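Local coordinates for protein yersinopine synthase (Yersinia pestis, PDB 6C4M) that catalyses the NADPH-dependent reductive condensation of pyruvate with a histidine-derived amino acid intermediate, the last step in making the metallophore yersinopine, at residues A[297-302]-A[428-433]; A[38-43]-A[82-87]. One frame throughout, in Å; residues are numbered along the deposited sequence.

Contact 1: residues A[297-302]-A[428-433]; sequences IADLAG and QRLLQR
A single carboxylate, that of Asp299, joins two helices by taking a different arginine on each oxygen. Arg429 grips OD1 side-on, two of its nitrogens converging on that one atom: NH2 lies 2.8 Å from OD1 of Asp299, nearly in line with the C-O bond, and NE 3.1 Å from the same OD1, on its syn side but tilted out of the carboxylate plane. Both donors come from the same face of the carboxylate, whose plane is turned 38° from the guanidinium, although OD1 itself stays in the guanidinium plane. The bend at chi3 (78°) in the otherwise extended Arg429 chain turns this NE-NH2 edge toward the acid.

Arg433 approaches Asp299 from the opposite direction, its guanidinium nearly coplanar with the carboxylate. Its direct salt bridge is weak, with NH2 3.3 Å from OD2 of Asp299, and a water bridge adds to the link: water 1 donates to OD2 of Asp299 at 2.6 Å and accepts from NH1 of Arg433 at 3.0 Å. Leu430 slides past the acid in the opposite direction and brings its CD2 methyl to 3.6 Å from OD2 of Asp299. Two positive partners would be expected to keep this buried acid ionised.

The axes of the short segments stay 11.4 Å apart at 126°, so long side chains span the gap between helices 294-313 and 425-445. Arg433 NH1 also bonds Leu265 O, while helix 255-264 supplies Pro262 against Asp299 and Pro261 against Leu430.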
ATOM      1  N   ILE A 297      -4.725 -11.493   2.426  1.00 27.10           N
ATOM      2  CA  ILE A 297      -3.337 -11.906   2.621  1.00 29.49           C
ATOM      3  C   ILE A 297      -3.263 -13.108   3.552  1.00 28.36           C
ATOM      4  O   ILE A 297      -2.428 -14.008   3.368  1.00 27.71           O
ATOM      5  CB  ILE A 297      -2.516 -10.710   3.151  1.00 27.07           C
ATOM      6  CG1 ILE A 297      -2.357  -9.664   2.037  1.00 27.96           C
ATOM      7  CG2 ILE A 297      -1.188 -11.142   3.737  1.00 26.65           C
ATOM      8  CD1 ILE A 297      -1.565 -10.168   0.829  1.00 28.92           C
ATOM      9  N   ALA A 298      -4.128 -13.141   4.566  1.00 25.33           N
ATOM     10  CA  ALA A 298      -4.196 -14.307   5.443  1.00 24.85           C
ATOM     11  C   ALA A 298      -4.569 -15.555   4.657  1.00 30.27           C
ATOM     12  O   ALA A 298      -4.047 -16.651   4.932  1.00 27.40           O
ATOM     13  CB  ALA A 298      -5.197 -14.036   6.589  1.00 25.66           C
ATOM     14  N   ASP A 299      -5.432 -15.415   3.637  1.00 26.03           N
ATOM     15  CA  ASP A 299      -5.742 -16.586   2.798  1.00 24.64           C
ATOM     16  C   ASP A 299      -4.549 -16.983   1.924  1.00 28.09           C
ATOM     17  O   ASP A 299      -4.355 -18.168   1.638  1.00 27.04           O
ATOM     18  CB  ASP A 299      -6.951 -16.339   1.887  1.00 26.80           C
ATOM     19  CG  ASP A 299      -8.288 -16.335   2.627  1.00 29.02           C
ATOM     20  OD1 ASP A 299      -8.371 -16.845   3.766  1.00 29.31           O
ATOM     21  OD2 ASP A 299      -9.279 -15.877   2.021  1.00 28.03           O
ATOM     22  N   LEU A 300      -3.768 -16.005   1.456  1.00 25.90           N
ATOM     23  CA  LEU A 300      -2.595 -16.316   0.666  1.00 31.47           C
ATOM     24  C   LEU A 300      -1.601 -17.121   1.491  1.00 34.69           C
ATOM     25  O   LEU A 300      -1.088 -18.158   1.050  1.00 24.13           O
ATOM     26  CB  LEU A 300      -1.973 -15.023   0.143  1.00 28.56           C
ATOM     27  CG  LEU A 300      -0.659 -15.103  -0.649  1.00 35.11           C
ATOM     28  CD1 LEU A 300      -0.812 -15.992  -1.804  1.00 40.47           C
ATOM     29  CD2 LEU A 300      -0.247 -13.720  -1.118  1.00 39.64           C
ATOM     30  N   ALA A 301      -1.330 -16.664   2.707  1.00 30.63           N
ATOM     31  CA  ALA A 301      -0.419 -17.391   3.575  1.00 33.99           C
ATOM     32  C   ALA A 301      -0.984 -18.755   3.962  1.00 28.39           C
ATOM     33  O   ALA A 301      -0.244 -19.737   4.015  1.00 26.57           O
ATOM     34  CB  ALA A 301      -0.132 -16.552   4.815  1.00 34.18           C
ATOM     35  N   GLY A 302      -2.279 -18.825   4.290  1.00 27.80           N
ATOM     36  CA  GLY A 302      -2.871 -20.096   4.695  1.00 28.27           C
ATOM     37  C   GLY A 302      -2.904 -21.126   3.577  1.00 29.43           C
ATOM     38  O   GLY A 302      -2.712 -22.330   3.811  1.00 30.64           O
ATOM     39  N   GLN A 428     -10.293 -25.106   1.300  1.00 27.71           N
ATOM     40  CA  GLN A 428     -11.691 -25.477   1.460  1.00 33.95           C
ATOM     41  C   GLN A 428     -12.569 -24.235   1.626  1.00 38.94           C
ATOM     42  O   GLN A 428     -13.629 -24.124   0.995  1.00 32.45           O
ATOM     43  CB  GLN A 428     -11.798 -26.419   2.654  1.00 36.07           C
ATOM     44  CG  GLN A 428     -13.150 -26.946   3.004  1.00 48.87           C
ATOM     45  CD  GLN A 428     -13.044 -27.937   4.150  1.00 62.90           C
ATOM     46  OE1 GLN A 428     -12.093 -28.727   4.216  1.00 70.09           O
ATOM     47  NE2 GLN A 428     -13.996 -27.884   5.072  1.00 68.43           N
ATOM     48  N   ARG A 429     -12.108 -23.264   2.420  1.00 29.43           N
ATOM     49  CA  ARG A 429     -12.871 -22.041   2.618  1.00 30.36           C
ATOM     50  C   ARG A 429     -13.012 -21.279   1.313  1.00 23.55           C
ATOM     51  O   ARG A 429     -14.117 -20.827   0.965  1.00 25.87           O
ATOM     52  CB  ARG A 429     -12.209 -21.188   3.718  1.00 29.71           C
ATOM     53  CG  ARG A 429     -12.527 -19.684   3.673  1.00 36.68           C
ATOM     54  CD  ARG A 429     -12.076 -18.882   4.974  1.00 39.57           C
ATOM     55  NE  ARG A 429     -10.637 -18.592   5.013  1.00 41.35           N
ATOM     56  CZ  ARG A 429      -9.711 -19.332   5.638  1.00 42.56           C
ATOM     57  NH1 ARG A 429     -10.045 -20.429   6.319  1.00 45.02           N
ATOM     58  NH2 ARG A 429      -8.430 -18.968   5.592  1.00 43.29           N
ATOM     59  N   LEU A 430     -11.919 -21.195   0.548  1.00 25.76           N
ATOM     60  CA  LEU A 430     -11.930 -20.497  -0.736  1.00 23.19           C
ATOM     61  C   LEU A 430     -12.896 -21.144  -1.721  1.00 28.15           C
ATOM     62  O   LEU A 430     -13.602 -20.447  -2.458  1.00 25.05           O
ATOM     63  CB  LEU A 430     -10.529 -20.478  -1.331  1.00 22.38           C
ATOM     64  CG  LEU A 430      -9.426 -19.681  -0.664  1.00 23.54           C
ATOM     65  CD1 LEU A 430      -8.048 -19.905  -1.287  1.00 26.33           C
ATOM     66  CD2 LEU A 430      -9.794 -18.205  -0.733  1.00 28.19           C
ATOM     67  N   LEU A 431     -12.906 -22.471  -1.804  1.00 27.90           N
ATOM     68  CA  LEU A 431     -13.809 -23.097  -2.763  1.00 30.32           C
ATOM     69  C   LEU A 431     -15.259 -23.087  -2.287  1.00 28.57           C
ATOM     70  O   LEU A 431     -16.170 -22.960  -3.109  1.00 26.16           O
ATOM     71  CB  LEU A 431     -13.341 -24.523  -3.059  1.00 29.69           C
ATOM     72  CG  LEU A 431     -12.111 -24.598  -3.974  1.00 38.82           C
ATOM     73  CD1 LEU A 431     -11.638 -26.037  -4.148  1.00 34.23           C
ATOM     74  CD2 LEU A 431     -12.359 -23.971  -5.357  1.00 36.71           C
ATOM     75  N   GLN A 432     -15.489 -23.216  -0.976  1.00 27.37           N
ATOM     76  CA  GLN A 432     -16.836 -23.061  -0.442  1.00 28.51           C
ATOM     77  C   GLN A 432     -17.398 -21.700  -0.795  1.00 29.58           C
ATOM     78  O   GLN A 432     -18.566 -21.577  -1.172  1.00 26.29           O
ATOM     79  CB  GLN A 432     -16.818 -23.252   1.066  1.00 31.14           C
ATOM     80  CG  GLN A 432     -16.597 -24.664   1.507  1.00 38.55           C
ATOM     81  CD  GLN A 432     -16.575 -24.769   3.011  1.00 47.79           C
ATOM     82  OE1 GLN A 432     -16.417 -23.759   3.702  1.00 50.09           O
ATOM     83  NE2 GLN A 432     -16.762 -25.978   3.531  1.00 53.37           N
ATOM     84  N   ARG A 433     -16.580 -20.661  -0.662  1.00 27.00           N
ATOM     85  CA  ARG A 433     -17.044 -19.308  -0.931  1.00 27.08           C
ATOM     86  C   ARG A 433     -17.373 -19.148  -2.407  1.00 25.23           C
ATOM     87  O   ARG A 433     -18.427 -18.613  -2.766  1.00 26.67           O
ATOM     88  CB  ARG A 433     -15.967 -18.310  -0.487  1.00 31.70           C
ATOM     89  CG  ARG A 433     -16.341 -16.850  -0.590  1.00 31.32           C
ATOM     90  CD  ARG A 433     -15.115 -15.931  -0.442  1.00 28.98           C
ATOM     91  NE  ARG A 433     -14.460 -15.994   0.873  1.00 29.54           N
ATOM     92  CZ  ARG A 433     -13.149 -15.853   1.056  1.00 29.10           C
ATOM     93  NH1 ARG A 433     -12.372 -15.631   0.014  1.00 24.64           N
ATOM     94  NH2 ARG A 433     -12.607 -15.913   2.278  1.00 34.25           N
TER
HETATM   95  O   HOH W   1      -9.649 -14.454  -0.178  1.00 30.25           O
HETATM   96  O   HOH W   2     -10.434 -14.765   4.287  1.00 35.49           O

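Contact 2: residues A[38-43]-A[82-87]; sequences AVDISA and ATQKES
Van der Waals contact carries the direct meeting of helix 38-43 with the 82-87 segment. Val39 holds its CG1 methyl toward the loop, anti to the backbone N (chi1 165°), and sets it 3.8 Å from CB of Ser87 and 4.0 Å from NE2 of Gln84. One methyl thus touches both a serine methylene and the nitrogen end of a primary amide. Leu74 and Val89, from the strands leading into and out of the loop, also pack on Val39.

Hydrogen bonding shapes the loop from within. Gln84 bends at chi2, folding its amide back along its own backbone, where NE2 donates to O of Lys85 at 3.0 Å with a fairly straight N-H...O angle of 161°. The donor lies in the carbonyl plane, on a lone pair, which would fix the roll of the amide and hold NE2 near Val39.

Between the polar ends there is proximity without a direct bond: OD1 of Asp40 and OE1 of Gln84 stand 3.9 Å apart, with the carboxylate and amide planes inclined by 40°. Gln36 supplies the link, donating to Gln84 OE1 and, weakly, to Asp40 OD1. The buried Asp40 carboxylate is further satisfied by Arg236 and His237 at OD1 and by Tyr169 at OD2.

Helix 32-44 follows strand 25-28 and the glycine-rich NADP(+)-binding turn, as the first helix of a Rossmann-type fold; here it packs through Val39 and Asp40 against the connection between antiparallel strands 71-76 and 87-90.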
ATOM      1  N   ALA A  38       6.418 -21.427 -31.246  1.00 38.08           N
ATOM      2  CA  ALA A  38       6.706 -21.909 -32.594  1.00 36.64           C
ATOM      3  C   ALA A  38       7.927 -21.222 -33.181  1.00 40.45           C
ATOM      4  O   ALA A  38       8.751 -21.865 -33.845  1.00 38.71           O
ATOM      5  CB  ALA A  38       5.501 -21.698 -33.503  1.00 34.39           C
ATOM      6  N   VAL A  39       8.055 -19.909 -32.959  1.00 34.64           N
ATOM      7  CA  VAL A  39       9.234 -19.191 -33.440  1.00 38.34           C
ATOM      8  C   VAL A  39      10.484 -19.726 -32.764  1.00 36.10           C
ATOM      9  O   VAL A  39      11.509 -19.965 -33.416  1.00 38.73           O
ATOM     10  CB  VAL A  39       9.057 -17.680 -33.200  1.00 39.22           C
ATOM     11  CG1 VAL A  39      10.384 -16.936 -33.340  1.00 38.77           C
ATOM     12  CG2 VAL A  39       8.032 -17.126 -34.165  1.00 39.00           C
ATOM     13  N   ASP A  40      10.408 -19.950 -31.448  1.00 36.30           N
ATOM     14  CA  ASP A  40      11.558 -20.442 -30.698  1.00 37.87           C
ATOM     15  C   ASP A  40      12.007 -21.821 -31.184  1.00 45.21           C
ATOM     16  O   ASP A  40      13.212 -22.101 -31.251  1.00 37.79           O
ATOM     17  CB  ASP A  40      11.218 -20.464 -29.210  1.00 37.39           C
ATOM     18  CG  ASP A  40      11.272 -19.063 -28.580  1.00 39.75           C
ATOM     19  OD1 ASP A  40      11.826 -18.152 -29.230  1.00 39.15           O
ATOM     20  OD2 ASP A  40      10.763 -18.877 -27.458  1.00 35.02           O
ATOM     21  N   ILE A  41      11.059 -22.696 -31.541  1.00 38.94           N
ATOM     22  CA  ILE A  41      11.440 -24.013 -32.044  1.00 35.66           C
ATOM     23  C   ILE A  41      12.092 -23.885 -33.417  1.00 38.19           C
ATOM     24  O   ILE A  41      13.141 -24.481 -33.684  1.00 38.49           O
ATOM     25  CB  ILE A  41      10.216 -24.946 -32.093  1.00 34.25           C
ATOM     26  CG1 ILE A  41       9.664 -25.152 -30.681  1.00 30.30           C
ATOM     27  CG2 ILE A  41      10.607 -26.298 -32.721  1.00 35.43           C
ATOM     28  CD1 ILE A  41       8.370 -25.902 -30.635  1.00 34.71           C
ATOM     29  N   SER A  42      11.459 -23.124 -34.311  1.00 40.03           N
ATOM     30  CA  SER A  42      11.976 -22.912 -35.657  1.00 39.47           C
ATOM     31  C   SER A  42      13.338 -22.219 -35.642  1.00 45.06           C
ATOM     32  O   SER A  42      14.163 -22.437 -36.540  1.00 44.49           O
ATOM     33  CB  SER A  42      10.963 -22.085 -36.453  1.00 45.51           C
ATOM     34  OG  SER A  42      11.312 -21.994 -37.823  1.00 59.08           O
ATOM     35  N   ALA A  43      13.598 -21.386 -34.638  1.00 40.62           N
ATOM     36  CA  ALA A  43      14.880 -20.706 -34.552  1.00 43.32           C
ATOM     37  C   ALA A  43      15.972 -21.629 -34.043  1.00 49.04           C
ATOM     38  O   ALA A  43      17.154 -21.326 -34.218  1.00 48.60           O
ATOM     39  CB  ALA A  43      14.777 -19.481 -33.624  1.00 46.22           C
ATOM     40  N   ALA A  82      15.367  -7.292 -26.676  1.00 54.96           N
ATOM     41  CA  ALA A  82      16.792  -7.601 -26.646  1.00 52.10           C
ATOM     42  C   ALA A  82      17.084  -8.936 -27.328  1.00 59.65           C
ATOM     43  O   ALA A  82      18.101  -9.074 -28.021  1.00 54.97           O
ATOM     44  CB  ALA A  82      17.294  -7.601 -25.199  1.00 52.56           C
ATOM     45  N   THR A  83      16.199  -9.929 -27.162  1.00 50.99           N
ATOM     46  CA  THR A  83      16.404 -11.260 -27.729  1.00 53.22           C
ATOM     47  C   THR A  83      15.258 -11.727 -28.629  1.00 53.20           C
ATOM     48  O   THR A  83      15.248 -12.898 -29.039  1.00 52.58           O
ATOM     49  CB  THR A  83      16.608 -12.292 -26.615  1.00 53.51           C
ATOM     50  OG1 THR A  83      15.428 -12.376 -25.798  1.00 45.12           O
ATOM     51  CG2 THR A  83      17.783 -11.925 -25.761  1.00 51.44           C
ATOM     52  N   GLN A  84      14.301 -10.854 -28.951  1.00 48.99           N
ATOM     53  CA  GLN A  84      13.184 -11.197 -29.832  1.00 49.15           C
ATOM     54  C   GLN A  84      12.868  -9.997 -30.717  1.00 51.46           C
ATOM     55  O   GLN A  84      12.396  -8.967 -30.227  1.00 52.21           O
ATOM     56  CB  GLN A  84      11.945 -11.604 -29.027  1.00 47.08           C
ATOM     57  CG  GLN A  84      10.826 -12.156 -29.881  1.00 47.03           C
ATOM     58  CD  GLN A  84      11.259 -13.371 -30.680  1.00 47.19           C
ATOM     59  OE1 GLN A  84      11.608 -14.409 -30.114  1.00 44.31           O
ATOM     60  NE2 GLN A  84      11.284 -13.232 -32.000  1.00 47.42           N
ATOM     61  N   LYS A  85      13.108 -10.135 -32.013  1.00 61.36           N
ATOM     62  CA  LYS A  85      12.790  -9.120 -33.002  1.00 65.79           C
ATOM     63  C   LYS A  85      11.635  -9.625 -33.861  1.00 65.30           C
ATOM     64  O   LYS A  85      11.011 -10.648 -33.556  1.00 69.61           O
ATOM     65  CB  LYS A  85      14.024  -8.790 -33.852  1.00 70.49           C
ATOM     66  CG  LYS A  85      15.254  -8.343 -33.068  1.00 70.77           C
ATOM     67  CD  LYS A  85      14.986  -7.105 -32.236  1.00 75.72           C
ATOM     68  CE  LYS A  85      16.292  -6.465 -31.750  1.00 77.65           C
ATOM     69  NZ  LYS A  85      17.167  -7.421 -31.001  1.00 73.49           N
ATOM     70  N   GLU A  86      11.345  -8.909 -34.944  1.00 57.28           N
ATOM     71  CA  GLU A  86      10.273  -9.318 -35.840  1.00 59.32           C
ATOM     72  C   GLU A  86      10.628 -10.646 -36.483  1.00 60.43           C
ATOM     73  O   GLU A  86      11.681 -10.781 -37.114  1.00 54.92           O
ATOM     74  CB  GLU A  86      10.019  -8.252 -36.902  1.00 60.82           C
ATOM     75  CG  GLU A  86       9.533  -6.931 -36.308  1.00 71.78           C
ATOM     76  CD  GLU A  86       9.213  -5.887 -37.360  1.00 80.37           C
ATOM     77  OE1 GLU A  86       8.839  -4.755 -36.974  1.00 83.54           O
ATOM     78  OE2 GLU A  86       9.328  -6.194 -38.568  1.00 79.62           O
ATOM     79  N   SER A  87       9.752 -11.630 -36.299  1.00 56.13           N
ATOM     80  CA  SER A  87       9.981 -12.975 -36.791  1.00 51.13           C
ATOM     81  C   SER A  87       8.697 -13.525 -37.386  1.00 51.64           C
ATOM     82  O   SER A  87       7.588 -13.076 -37.074  1.00 49.32           O
ATOM     83  CB  SER A  87      10.450 -13.924 -35.688  1.00 54.52           C
ATOM     84  OG  SER A  87      11.546 -13.402 -34.976  1.00 57.88           O
TER

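Contacts 1 and 2 lie on opposite sides of the chain's centre, their own centres 40 Å apart and their nearest atoms about 28 Å apart, so neither touches the other. Contact 2 belongs to the nucleotide-binding part: the side chain of Asp40 is about 12 Å from the bound NADP and about 8 Å from that of Thr172, a cofactor-binding residue. Contact 1 belongs to the helical part, where the side chain of Leu430 is about 9 Å from that of His260, the inferred proton donor/acceptor. One pairing is chiefly ionic and the other rests on van der Waals contact, with no hydrogen bond across it, yet in each a buried aspartate gathers several polar partners.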